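Local coordinates for protein glycosyl hyrolase, family 3 (Deinococcus radiodurans, PDB 3TEV) that probably hydrolyses O-glycosidic bonds, as a TIM-barrel enzyme of glycoside hydrolase family 3, at residues E218-M223 with A328-A333; P18-M23 with R323-A328; G247-E252 with G257-D262; C48-N53 with M291-R296; L192-V197 with A271-G276. All coordinates share one frame; numbering follows the deposited sequence.

Contact 1: E218-M223 with A328-A333; sequences ETPAIM and ARRFPA
The end of a helix lies against the start of a barrel strand here, where the ring of Pro-220 meets Arg-330 and Phe-331. The CB of Pro-220 is 4.0 Å from NH1 of Arg-330, and its CG lies 4.1 Å from CE2 of Phe-331. Both side chains cross the proline at about a right angle, and the small pyrrolidine ring touches both by van der Waals packing. These two are themselves layered: CG of Arg-330 sits over the centre of the Phe-331 ring, and CZ of that ring lies 3.6 Å above the guanidinium plane, offset toward its rim. Arg-330 achieves this by running out fully extended, with CG anti to its backbone N (chi1 -173°).

In the TIM barrel, helix 314-330 lies across the N-terminal mouth, and strand 221-224 begins right after Pro-220. A proline suits that place: its compact apolar ring fills the buried spot beside Phe-331 and the end of Arg-330, and the missing N-H costs nothing because the pairing with Val-258 needs only its carbonyl O. Phe-331 is the first residue to leave helical geometry, and the ring of Pro-332 follows it, which discourages further helix. The buried aromatic side chain of Phe-331 also packs on Ala-174 of strand 174-180, and its carbonyl O accepts a bond from ND2 of Asn-127. Arg-330, an exposed residue, also touches Thr-169 of helix 154-169.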
# COMPACT_ATOMS: atom_id res chain seq x y z
N GLU A 218 -9.79 -6.16 -10.54
CA GLU A 218 -8.79 -7.17 -10.20
C GLU A 218 -7.83 -6.71 -9.10
O GLU A 218 -6.93 -7.45 -8.72
CB GLU A 218 -7.94 -7.54 -11.43
CG GLU A 218 -8.58 -8.54 -12.39
CD GLU A 218 -9.59 -7.90 -13.32
OE1 GLU A 218 -9.41 -6.69 -13.63
OE2 GLU A 218 -10.56 -8.59 -13.72
N THR A 219 -8.01 -5.48 -8.61
CA THR A 219 -7.10 -4.88 -7.64
C THR A 219 -7.71 -4.82 -6.23
O THR A 219 -8.53 -3.95 -5.95
CB THR A 219 -6.67 -3.47 -8.12
OG1 THR A 219 -6.19 -3.53 -9.47
CG2 THR A 219 -5.57 -2.90 -7.24
N PRO A 220 -7.31 -5.73 -5.33
CA PRO A 220 -7.90 -5.77 -3.98
C PRO A 220 -7.40 -4.65 -3.03
O PRO A 220 -8.07 -4.36 -2.02
CB PRO A 220 -7.47 -7.13 -3.44
CG PRO A 220 -6.65 -7.77 -4.53
CD PRO A 220 -6.26 -6.73 -5.50
N ALA A 221 -6.26 -4.04 -3.37
CA ALA A 221 -5.64 -2.96 -2.58
C ALA A 221 -4.85 -2.02 -3.47
O ALA A 221 -4.24 -2.44 -4.48
CB ALA A 221 -4.74 -3.53 -1.52
N ILE A 222 -4.87 -0.74 -3.10
CA ILE A 222 -4.16 0.29 -3.81
C ILE A 222 -3.37 1.14 -2.82
O ILE A 222 -3.91 1.53 -1.80
CB ILE A 222 -5.13 1.21 -4.53
CG1 ILE A 222 -5.85 0.45 -5.66
CG2 ILE A 222 -4.38 2.43 -5.10
CD1 ILE A 222 -6.79 1.31 -6.51
N MSE A 223 -2.10 1.41 -3.13
CA MSE A 223 -1.27 2.28 -2.31
C MSE A 223 -1.17 3.64 -2.97
O MSE A 223 -0.88 3.74 -4.18
CB MSE A 223 0.11 1.71 -2.14
CG MSE A 223 0.96 2.49 -1.13
SE MSE A 223 2.82 2.12 -1.44
CE MSE A 223 3.45 1.89 0.33
N ALA A 328 -8.12 -9.86 4.60
CA ALA A 328 -7.57 -10.99 5.34
C ALA A 328 -8.41 -12.28 5.28
O ALA A 328 -7.83 -13.37 5.35
CB ALA A 328 -7.30 -10.60 6.79
N ARG A 329 -9.75 -12.19 5.18
CA ARG A 329 -10.59 -13.40 5.05
C ARG A 329 -10.34 -14.07 3.68
O ARG A 329 -10.29 -15.28 3.56
CB ARG A 329 -12.10 -13.11 5.20
CG ARG A 329 -12.70 -13.56 6.52
CD ARG A 329 -14.24 -13.30 6.68
NE ARG A 329 -14.69 -11.99 6.18
CZ ARG A 329 -14.84 -10.87 6.89
NH1 ARG A 329 -14.58 -10.83 8.20
NH2 ARG A 329 -15.26 -9.78 6.28
N ARG A 330 -10.19 -13.23 2.67
CA ARG A 330 -9.99 -13.70 1.32
C ARG A 330 -8.57 -14.26 1.17
O ARG A 330 -8.37 -15.27 0.52
CB ARG A 330 -10.24 -12.54 0.34
CG ARG A 330 -10.22 -12.96 -1.11
CD ARG A 330 -10.47 -11.76 -1.99
NE ARG A 330 -10.34 -12.13 -3.40
CZ ARG A 330 -10.20 -11.26 -4.40
NH1 ARG A 330 -10.18 -9.95 -4.15
NH2 ARG A 330 -10.10 -11.70 -5.64
N PHE A 331 -7.60 -13.61 1.82
CA PHE A 331 -6.20 -13.96 1.73
C PHE A 331 -5.62 -14.19 3.14
O PHE A 331 -4.82 -13.39 3.62
CB PHE A 331 -5.44 -12.83 1.02
CG PHE A 331 -5.93 -12.52 -0.38
CD1 PHE A 331 -5.78 -13.45 -1.41
CD2 PHE A 331 -6.51 -11.29 -0.67
CE1 PHE A 331 -6.20 -13.17 -2.72
CE2 PHE A 331 -6.92 -10.97 -1.98
CZ PHE A 331 -6.78 -11.93 -3.01
N PRO A 332 -6.03 -15.28 3.80
CA PRO A 332 -5.55 -15.51 5.16
C PRO A 332 -4.02 -15.70 5.23
O PRO A 332 -3.43 -16.35 4.36
CB PRO A 332 -6.29 -16.78 5.59
CG PRO A 332 -6.68 -17.47 4.33
CD PRO A 332 -6.75 -16.44 3.24
N ALA A 333 -3.41 -15.14 6.27
CA ALA A 333 -1.97 -15.27 6.46
C ALA A 333 -1.53 -16.69 6.80
O ALA A 333 -0.57 -17.18 6.22
CB ALA A 333 -1.48 -14.30 7.51

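Contact 2: P18-M23 with R323-A328; sequences PGQLLM and RLRALA
Gln-20 sits in a 3-10 turn, Pro-18 to Leu-21, that faces Leu-324 and Arg-325 on one side of helix 314-330. The turn is closed by Leu-21 N to Pro-18 O at 3.1 Å, and the chain then straightens into strand 22-24, the first of the TIM barrel. Opposite it the helix keeps its regular bonding, Ala-328 N to Leu-324 O being 3.2 Å.

The CB of Leu-324 points toward the 3-10 segment, and its CD1 lies 3.4 Å from the carbonyl O of Gln-20, a methyl group set against a backbone oxygen. Its branched apolar side chain suits the buried place, for it also packs on Leu-76 at the start of strand 76-79. Arg-325 approaches differently: its chain bends at chi2 (123°) and chi3 (97°), which carries the guanidinium back to the turn. There NH1 lies 3.8 Å from NE2 of Gln-20. The amide nitrogen comes at the guanidinium edge, near its plane, while the two flat groups are turned 75° apart.

NE2 and NH1 are both donors and have no reason to bond each other; the polar partners of both side chains lie beyond the pair. OE1 of Gln-20 accepts from the backbone N of Arg-17 and from NH1 of Arg-321, whereas NH2 of Arg-325 forms a salt bridge with Asp-14. The acid probably offsets the positive charge that Arg-325 and nearby Arg-321 bring together, and the neutral amide of Gln-20 adds none.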
# COMPACT_ATOMS: atom_id res chain seq x y z
N PRO A 18 -7.63 2.32 17.48
CA PRO A 18 -6.73 3.07 16.58
C PRO A 18 -5.67 2.17 15.96
O PRO A 18 -5.34 2.36 14.81
CB PRO A 18 -6.08 4.12 17.50
CG PRO A 18 -6.49 3.76 18.91
CD PRO A 18 -7.71 2.90 18.83
N GLY A 19 -5.15 1.19 16.70
CA GLY A 19 -4.12 0.30 16.14
C GLY A 19 -4.59 -0.55 14.97
O GLY A 19 -3.77 -1.04 14.19
N GLN A 20 -5.90 -0.75 14.84
CA GLN A 20 -6.45 -1.56 13.76
C GLN A 20 -6.45 -0.83 12.41
O GLN A 20 -6.78 -1.42 11.36
CB GLN A 20 -7.86 -2.02 14.14
CG GLN A 20 -7.84 -2.96 15.37
CD GLN A 20 -9.22 -3.28 15.94
OE1 GLN A 20 -10.17 -2.48 15.83
NE2 GLN A 20 -9.32 -4.46 16.59
N LEU A 21 -6.04 0.44 12.43
CA LEU A 21 -5.98 1.25 11.20
C LEU A 21 -4.55 1.57 10.79
O LEU A 21 -4.32 2.37 9.88
CB LEU A 21 -6.80 2.54 11.37
CG LEU A 21 -8.26 2.36 11.82
CD1 LEU A 21 -8.89 3.71 12.24
CD2 LEU A 21 -9.10 1.64 10.76
N LEU A 22 -3.57 0.96 11.46
CA LEU A 22 -2.17 1.22 11.17
C LEU A 22 -1.42 -0.01 10.68
O LEU A 22 -1.71 -1.13 11.11
CB LEU A 22 -1.43 1.77 12.38
CG LEU A 22 -1.93 2.97 13.18
CD1 LEU A 22 -0.84 3.35 14.22
CD2 LEU A 22 -2.24 4.16 12.27
N MSE A 23 -0.44 0.23 9.83
CA MSE A 23 0.49 -0.80 9.41
C MSE A 23 1.86 -0.29 9.86
O MSE A 23 2.29 0.82 9.48
CB MSE A 23 0.46 -0.99 7.89
CG MSE A 23 1.49 -1.99 7.36
SE MSE A 23 1.28 -2.33 5.43
CE MSE A 23 0.24 -3.97 5.46
N ARG A 323 -13.09 -3.48 5.45
CA ARG A 323 -12.33 -3.67 4.21
C ARG A 323 -11.04 -4.44 4.47
O ARG A 323 -10.66 -5.33 3.68
CB ARG A 323 -12.00 -2.34 3.55
CG ARG A 323 -13.20 -1.70 2.91
CD ARG A 323 -12.78 -0.59 1.96
NE ARG A 323 -13.94 0.13 1.44
CZ ARG A 323 -14.38 1.29 1.91
NH1 ARG A 323 -13.76 1.90 2.93
NH2 ARG A 323 -15.45 1.84 1.36
N LEU A 324 -10.39 -4.12 5.59
CA LEU A 324 -9.14 -4.77 5.96
C LEU A 324 -9.40 -6.21 6.36
O LEU A 324 -8.64 -7.10 6.04
CB LEU A 324 -8.50 -4.02 7.13
CG LEU A 324 -8.05 -2.58 6.83
CD1 LEU A 324 -7.45 -1.89 8.08
CD2 LEU A 324 -7.08 -2.55 5.67
N ARG A 325 -10.51 -6.42 7.04
CA ARG A 325 -10.87 -7.73 7.49
C ARG A 325 -11.33 -8.61 6.33
O ARG A 325 -10.97 -9.78 6.28
CB ARG A 325 -11.88 -7.61 8.63
CG ARG A 325 -11.19 -7.86 9.96
CD ARG A 325 -11.26 -6.81 11.01
NE ARG A 325 -12.31 -7.07 11.96
CZ ARG A 325 -12.24 -6.90 13.29
NH1 ARG A 325 -11.13 -6.52 13.92
NH2 ARG A 325 -13.31 -7.15 14.00
N ALA A 326 -12.05 -8.03 5.38
CA ALA A 326 -12.49 -8.78 4.21
C ALA A 326 -11.29 -9.26 3.40
O ALA A 326 -11.29 -10.39 2.91
CB ALA A 326 -13.45 -7.96 3.34
N LEU A 327 -10.27 -8.41 3.30
CA LEU A 327 -9.02 -8.75 2.63
C LEU A 327 -8.32 -9.94 3.29
O LEU A 327 -7.94 -10.90 2.62
CB LEU A 327 -8.07 -7.55 2.59
CG LEU A 327 -6.83 -7.68 1.70
CD1 LEU A 327 -7.24 -7.67 0.22
CD2 LEU A 327 -5.83 -6.56 1.93
N ALA A 328 -8.12 -9.86 4.60
CA ALA A 328 -7.57 -10.99 5.34
C ALA A 328 -8.41 -12.28 5.28
O ALA A 328 -7.83 -13.37 5.35
CB ALA A 328 -7.30 -10.60 6.79

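Contact 3: G247-E252 with G257-D262; sequences GLLREE and GVIVTD
The guanidinium of Arg-250 carries the CD1 methyl of Ile-259 on one face, 3.4 Å above the plane and over its centre, and the backbone N and O of Gly-257 at its edge. NH1 donates to the carbonyl O of Gly-257 at 2.8 Å. This bond is nearly straight (172°), and it lies within both the guanidinium plane and the carbonyl plane. Beyond the pair, NH1 also reaches Tyr-255 O, and NH2 makes a salt bridge with Asp-288, whose carboxylate takes the backbone N of Ile-259 as well.

Beside this, CD1 of Leu-249 meets CD1 of Ile-259 tip to tip at 3.6 Å, so the isoleucine is shared between an apolar and a charged neighbour. Both belong to helix 242-252, whose last turn is widened into a pi-type turn, Glu-252 N to Gly-247 O. That helix joins the adjacent parallel strands 221-224 and 258-261 in a beta-alpha-beta unit of the barrel. A methionine in place of Arg-250 would probably leave the Gly-257 carbonyl without this donor and Asp-288 without one of its positive partners. A planar cation thus serves both needs: its edge satisfies carbonyls and an acid, while its face accepts a methyl group.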
# COMPACT_ATOMS: atom_id res chain seq x y z
N GLY A 247 -13.56 11.38 -3.76
CA GLY A 247 -14.20 11.89 -4.98
C GLY A 247 -13.95 10.99 -6.18
O GLY A 247 -14.89 10.48 -6.81
N LEU A 248 -12.67 10.77 -6.48
CA LEU A 248 -12.31 9.98 -7.64
C LEU A 248 -12.40 8.47 -7.39
O LEU A 248 -13.25 7.79 -7.99
CB LEU A 248 -10.92 10.39 -8.14
CG LEU A 248 -10.32 9.65 -9.34
CD1 LEU A 248 -11.13 9.91 -10.60
CD2 LEU A 248 -8.89 10.12 -9.52
N LEU A 249 -11.53 7.94 -6.53
CA LEU A 249 -11.46 6.51 -6.32
C LEU A 249 -12.77 5.86 -5.90
O LEU A 249 -13.20 4.89 -6.53
CB LEU A 249 -10.37 6.17 -5.32
CG LEU A 249 -9.11 5.54 -5.88
CD1 LEU A 249 -8.16 5.15 -4.74
CD2 LEU A 249 -9.43 4.34 -6.76
N ARG A 250 -13.40 6.37 -4.84
CA ARG A 250 -14.62 5.77 -4.28
C ARG A 250 -15.87 6.10 -5.05
O ARG A 250 -16.67 5.21 -5.31
CB ARG A 250 -14.86 6.21 -2.82
CG ARG A 250 -13.81 5.79 -1.80
CD ARG A 250 -13.81 4.29 -1.52
NE ARG A 250 -12.87 4.00 -0.43
CZ ARG A 250 -12.19 2.87 -0.29
NH1 ARG A 250 -12.30 1.89 -1.18
NH2 ARG A 250 -11.40 2.73 0.76
N GLU A 251 -16.05 7.37 -5.39
CA GLU A 251 -17.32 7.83 -5.94
C GLU A 251 -17.38 7.75 -7.47
O GLU A 251 -18.29 7.15 -8.00
CB GLU A 251 -17.67 9.24 -5.43
CG GLU A 251 -17.81 9.27 -3.91
CD GLU A 251 -18.19 10.64 -3.33
OE1 GLU A 251 -17.93 11.70 -3.96
OE2 GLU A 251 -18.73 10.65 -2.20
N GLU A 252 -16.42 8.35 -8.16
CA GLU A 252 -16.40 8.26 -9.62
C GLU A 252 -16.16 6.84 -10.10
O GLU A 252 -16.85 6.37 -11.00
CB GLU A 252 -15.29 9.13 -10.19
CG GLU A 252 -15.67 10.53 -10.57
CD GLU A 252 -14.62 11.14 -11.49
OE1 GLU A 252 -14.46 10.62 -12.63
OE2 GLU A 252 -13.96 12.12 -11.06
N GLY A 257 -12.09 -1.57 -2.70
CA GLY A 257 -10.98 -2.26 -2.08
C GLY A 257 -10.26 -1.42 -1.04
O GLY A 257 -10.72 -0.32 -0.70
N VAL A 258 -9.13 -1.92 -0.55
CA VAL A 258 -8.35 -1.27 0.51
C VAL A 258 -7.53 -0.13 -0.08
O VAL A 258 -6.84 -0.30 -1.10
CB VAL A 258 -7.41 -2.30 1.16
CG1 VAL A 258 -6.32 -1.62 2.05
CG2 VAL A 258 -8.22 -3.36 1.94
N ILE A 259 -7.60 1.05 0.54
CA ILE A 259 -6.66 2.11 0.20
C ILE A 259 -5.67 2.26 1.34
O ILE A 259 -6.08 2.45 2.48
CB ILE A 259 -7.38 3.42 -0.04
CG1 ILE A 259 -8.36 3.27 -1.21
CG2 ILE A 259 -6.37 4.56 -0.27
CD1 ILE A 259 -9.27 4.48 -1.43
N VAL A 260 -4.38 2.15 1.03
CA VAL A 260 -3.32 2.30 2.03
C VAL A 260 -2.44 3.50 1.63
O VAL A 260 -2.23 3.72 0.45
CB VAL A 260 -2.50 0.97 2.23
CG1 VAL A 260 -1.85 0.53 0.94
CG2 VAL A 260 -1.41 1.13 3.31
N THR A 261 -1.97 4.28 2.60
CA THR A 261 -1.09 5.41 2.31
C THR A 261 0.32 4.91 2.09
O THR A 261 0.72 3.93 2.74
CB THR A 261 -0.92 6.30 3.51
OG1 THR A 261 -0.12 5.58 4.49
CG2 THR A 261 -2.27 6.71 4.07
N ASP A 262 1.09 5.57 1.24
CA ASP A 262 2.53 5.31 1.21
C ASP A 262 3.12 5.62 2.61
O ASP A 262 2.46 6.27 3.45
CB ASP A 262 3.20 6.17 0.12
CG ASP A 262 4.57 5.61 -0.35
OD1 ASP A 262 5.18 4.77 0.35
OD2 ASP A 262 5.05 6.02 -1.43

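Contact 4: C48-N53 with M291-R296; sequences CLFGKN and MALGRR
Cys-48, near the end of strand 46-49, and Met-291, at the end of strand 290-291, have CA atoms 8.4 Å apart, with strand 22-24 lying between their two strands in the sheet. The chain of Met-291, here selenomethionine, is bent at the last torsion (chi3 74°) and brings CE to 4.0 Å from CB of Cys-48. The contact is therefore carbon on carbon. A small cysteine and a long, flexible methionine side chain suit this buried interior, where Phe-130 also packs on Cys-48.

One step further out, Phe-50 and Leu-293 make a second apolar pair. CD1 of Leu-293 approaches CZ of Phe-50 at 3.6 Å and CE2 at 4.0 Å, the two side chains meeting at a slant. The phenylalanine is well placed because the turn behind it is tied down: its backbone N donates to OD1 of Asn-53 at 2.8 Å, nearly straight (171°) and on a lone pair in the carbonyl plane, while Asn-53 N returns a bond to Phe-50 O. ND2 of the same asparagine reaches the carbonyls of Leu-26 and Gly-28. After Leu-293, the backbone angles of Gly-294 call for glycine, and its N is held by Asp-25, which also forms a salt bridge with Lys-52.

Loops like these, at the C-terminal ends of the parallel strands, form the face on which the active sites of TIM barrels lie.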
# COMPACT_ATOMS: atom_id res chain seq x y z
N CYS A 48 4.41 -4.40 7.88
CA CYS A 48 5.11 -4.52 6.61
C CYS A 48 6.53 -4.93 6.93
O CYS A 48 7.14 -4.37 7.85
CB CYS A 48 5.08 -3.22 5.79
SG CYS A 48 5.79 -3.49 4.10
N LEU A 49 7.03 -5.92 6.21
CA LEU A 49 8.40 -6.42 6.40
C LEU A 49 9.34 -5.87 5.35
O LEU A 49 8.95 -5.66 4.21
CB LEU A 49 8.42 -7.93 6.37
CG LEU A 49 7.53 -8.66 7.37
CD1 LEU A 49 7.57 -10.14 7.11
CD2 LEU A 49 7.94 -8.35 8.82
N PHE A 50 10.59 -5.64 5.75
CA PHE A 50 11.64 -5.12 4.87
C PHE A 50 12.91 -5.96 5.04
O PHE A 50 12.94 -6.90 5.83
CB PHE A 50 11.93 -3.65 5.22
CG PHE A 50 10.76 -2.75 5.06
CD1 PHE A 50 10.52 -2.10 3.85
CD2 PHE A 50 9.86 -2.55 6.11
CE1 PHE A 50 9.40 -1.27 3.69
CE2 PHE A 50 8.75 -1.72 5.97
CZ PHE A 50 8.51 -1.08 4.76
N GLY A 51 13.96 -5.60 4.30
CA GLY A 51 15.24 -6.31 4.33
C GLY A 51 15.74 -6.57 5.74
O GLY A 51 16.17 -7.68 6.06
N LYS A 52 15.65 -5.56 6.60
CA LYS A 52 16.02 -5.71 8.01
C LYS A 52 15.28 -6.86 8.73
O LYS A 52 15.68 -7.25 9.82
CB LYS A 52 15.80 -4.39 8.77
CG LYS A 52 14.31 -3.97 8.89
CD LYS A 52 14.13 -2.77 9.80
CE LYS A 52 12.77 -2.13 9.55
NZ LYS A 52 12.30 -1.36 10.71
N ASN A 53 14.19 -7.37 8.15
CA ASN A 53 13.42 -8.46 8.80
C ASN A 53 13.62 -9.84 8.17
O ASN A 53 13.00 -10.81 8.62
CB ASN A 53 11.92 -8.16 8.79
CG ASN A 53 11.59 -6.74 9.25
OD1 ASN A 53 11.19 -5.89 8.43
ND2 ASN A 53 11.75 -6.48 10.55
N MSE A 291 0.26 3.60 6.78
CA MSE A 291 1.59 3.04 7.05
C MSE A 291 2.30 3.95 8.03
O MSE A 291 2.74 5.01 7.65
CB MSE A 291 2.42 2.93 5.79
CG MSE A 291 1.86 1.92 4.84
SE MSE A 291 3.07 1.51 3.38
CE MSE A 291 4.23 0.44 4.53
N ALA A 292 2.46 3.52 9.26
CA ALA A 292 3.08 4.33 10.28
C ALA A 292 4.46 3.73 10.59
O ALA A 292 4.64 3.03 11.59
CB ALA A 292 2.17 4.36 11.53
N LEU A 293 5.42 3.98 9.71
CA LEU A 293 6.73 3.34 9.83
C LEU A 293 7.68 4.19 10.65
O LEU A 293 7.57 5.42 10.65
CB LEU A 293 7.34 3.10 8.45
CG LEU A 293 6.50 2.36 7.39
CD1 LEU A 293 7.39 2.04 6.18
CD2 LEU A 293 5.81 1.09 7.91
N GLY A 294 8.61 3.55 11.33
CA GLY A 294 9.63 4.27 12.10
C GLY A 294 9.76 3.70 13.49
O GLY A 294 9.17 2.66 13.80
N ARG A 295 10.52 4.39 14.33
CA ARG A 295 10.78 3.93 15.68
C ARG A 295 9.49 3.95 16.51
O ARG A 295 8.50 4.60 16.13
CB ARG A 295 11.84 4.81 16.34
CG ARG A 295 11.34 6.19 16.66
CD ARG A 295 12.48 7.14 16.95
NE ARG A 295 12.03 8.52 16.87
CZ ARG A 295 12.05 9.34 17.91
NH1 ARG A 295 12.52 8.90 19.08
NH2 ARG A 295 11.63 10.59 17.77
N ARG A 296 9.51 3.24 17.63
CA ARG A 296 8.31 3.08 18.48
C ARG A 296 7.67 4.41 18.87
O ARG A 296 6.44 4.54 18.79
CB ARG A 296 8.59 2.19 19.71
CG ARG A 296 7.30 1.66 20.44
CD ARG A 296 7.49 0.20 20.98
NE ARG A 296 7.77 -0.76 19.89
CZ ARG A 296 8.31 -1.98 20.02
NH1 ARG A 296 8.64 -2.45 21.22
NH2 ARG A 296 8.51 -2.73 18.93

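Contact 5: L192-V197 with A271-G276; sequences LALPRV and ANYGRG
Leu-192 opens the surface contact in which a long loop after strand 174-180 of the TIM barrel lies against the end of helix 267-272. Both elements follow strands at the C-terminal side of the barrel, and in related family 3 enzymes of the NagZ type the loop after this strand takes part in catalysis. CD2 of Leu-192 packs on CB of Ala-271 at 3.9 Å, the alanine being small enough to let the exposed leucine settle close to the helix end. The carbonyl O of Leu-192 accepts a bond from ND2 of Asn-272 at 2.9 Å, bent to 151° at the hydrogen. The donor stands nearly along the C=O axis, and the oxygen lies close to the amide plane of the asparagine. Asn-272 suits the helix end because the same ND2 also donates to Ala-268 O one turn back, so one nitrogen links the helix to the loop.

The CB of Leu-194 points toward 271-276, and its CD1 comes at the edge of the Tyr-273 ring, near the ring plane, 4.2 Å from OH and 4.3 Å from CE2; the two side chains cross at about a right angle. Pro-237 touches both residues, and Leu-194 rests on Val-228 as well, giving a small apolar patch. From Pro-195 the chain joins the short parallel pairing with strand 228-229, bonding to Val-228. Arg-196 then forms a salt bridge, its NH2 meeting OD1 of Asp-230 and also the carbonyl O of Ala-234.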
# COMPACT_ATOMS: atom_id res chain seq x y z
N LEU A 192 12.66 18.88 -0.18
CA LEU A 192 11.69 19.05 0.89
C LEU A 192 10.29 19.37 0.38
O LEU A 192 9.35 19.49 1.16
CB LEU A 192 12.15 20.13 1.87
CG LEU A 192 13.46 19.84 2.61
CD1 LEU A 192 13.76 20.98 3.57
CD2 LEU A 192 13.37 18.51 3.38
N ALA A 193 10.16 19.50 -0.93
CA ALA A 193 8.87 19.83 -1.50
C ALA A 193 8.17 18.55 -1.95
O ALA A 193 8.83 17.59 -2.36
CB ALA A 193 9.06 20.79 -2.70
N LEU A 194 6.84 18.53 -1.88
CA LEU A 194 6.10 17.40 -2.43
C LEU A 194 6.26 17.38 -3.94
O LEU A 194 6.21 18.42 -4.57
CB LEU A 194 4.61 17.50 -2.07
CG LEU A 194 4.28 17.33 -0.58
CD1 LEU A 194 2.81 17.66 -0.33
CD2 LEU A 194 4.61 15.91 -0.08
N PRO A 195 6.49 16.20 -4.53
CA PRO A 195 6.51 16.17 -5.99
C PRO A 195 5.16 16.56 -6.55
O PRO A 195 4.13 16.31 -5.91
CB PRO A 195 6.84 14.71 -6.32
CG PRO A 195 6.86 13.97 -5.02
CD PRO A 195 6.92 14.94 -3.91
N ARG A 196 5.16 17.18 -7.73
CA ARG A 196 3.95 17.61 -8.42
C ARG A 196 3.82 16.98 -9.80
O ARG A 196 4.82 16.64 -10.44
CB ARG A 196 3.91 19.14 -8.58
CG ARG A 196 3.99 19.94 -7.31
CD ARG A 196 3.77 21.43 -7.57
NE ARG A 196 2.36 21.78 -7.75
CZ ARG A 196 1.51 22.08 -6.75
NH1 ARG A 196 1.94 22.08 -5.49
NH2 ARG A 196 0.24 22.38 -7.02
N VAL A 197 2.59 16.85 -10.27
CA VAL A 197 2.30 16.52 -11.65
C VAL A 197 1.37 17.61 -12.14
O VAL A 197 0.32 17.84 -11.56
CB VAL A 197 1.65 15.13 -11.77
CG1 VAL A 197 1.15 14.87 -13.21
CG2 VAL A 197 2.63 14.06 -11.35
N ALA A 271 8.57 16.81 6.42
CA ALA A 271 8.98 18.20 6.50
C ALA A 271 7.80 19.16 6.44
O ALA A 271 7.94 20.33 6.79
CB ALA A 271 10.00 18.54 5.39
N ASN A 272 6.66 18.67 5.98
CA ASN A 272 5.51 19.54 5.71
C ASN A 272 4.31 19.35 6.66
O ASN A 272 3.46 20.25 6.76
CB ASN A 272 5.08 19.42 4.24
CG ASN A 272 6.10 20.05 3.29
OD1 ASN A 272 6.13 21.27 3.12
ND2 ASN A 272 6.92 19.23 2.66
N TYR A 273 4.27 18.21 7.36
CA TYR A 273 3.17 17.85 8.25
C TYR A 273 3.71 17.20 9.54
O TYR A 273 4.83 16.69 9.57
CB TYR A 273 2.22 16.86 7.56
CG TYR A 273 1.64 17.35 6.24
CD1 TYR A 273 0.39 18.00 6.20
CD2 TYR A 273 2.33 17.16 5.04
CE1 TYR A 273 -0.14 18.47 5.00
CE2 TYR A 273 1.82 17.64 3.82
CZ TYR A 273 0.58 18.29 3.80
OH TYR A 273 0.08 18.75 2.60
N GLY A 274 2.91 17.24 10.61
CA GLY A 274 3.14 16.41 11.79
C GLY A 274 2.68 14.97 11.52
O GLY A 274 1.75 14.76 10.75
N ARG A 275 3.33 13.99 12.13
CA ARG A 275 3.02 12.59 11.86
C ARG A 275 1.54 12.29 12.13
O ARG A 275 0.82 11.86 11.23
CB ARG A 275 3.94 11.64 12.66
CG ARG A 275 5.44 11.74 12.32
CD ARG A 275 5.80 11.18 10.92
NE ARG A 275 5.49 9.75 10.83
CZ ARG A 275 6.39 8.77 10.68
NH1 ARG A 275 7.70 9.05 10.55
NH2 ARG A 275 5.96 7.50 10.62
N GLY A 276 1.09 12.55 13.35
CA GLY A 276 -0.28 12.25 13.75
C GLY A 276 -1.34 12.99 12.96
O GLY A 276 -2.33 12.39 12.53

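How the contacts relate
All five contacts belong to one TIM barrel. Contacts 1 and 2, centres 11 Å apart, share helix 314-330 and join it to the residues leading into strands 221-224 and 22-24. Contact 3, 14 Å from contact 1, supplies strand 258-261, the neighbour of 221-224. Contact 4, 23 Å from contact 3, uses strands 46-49 and 290-291; the hydrogen bond from Met-291 N to Thr-261 OG1 joins the two end strands of the sheet, consistent with barrel closure. Contact 5 is peripheral, 28 Å from contact 1, yet Arg-275 reaches the Leu-293 carbonyl of contact 4. Contact 2 brings residues near both chain ends together, closing the span holding contacts 3, 4 and 5, while contact 1 crosses it.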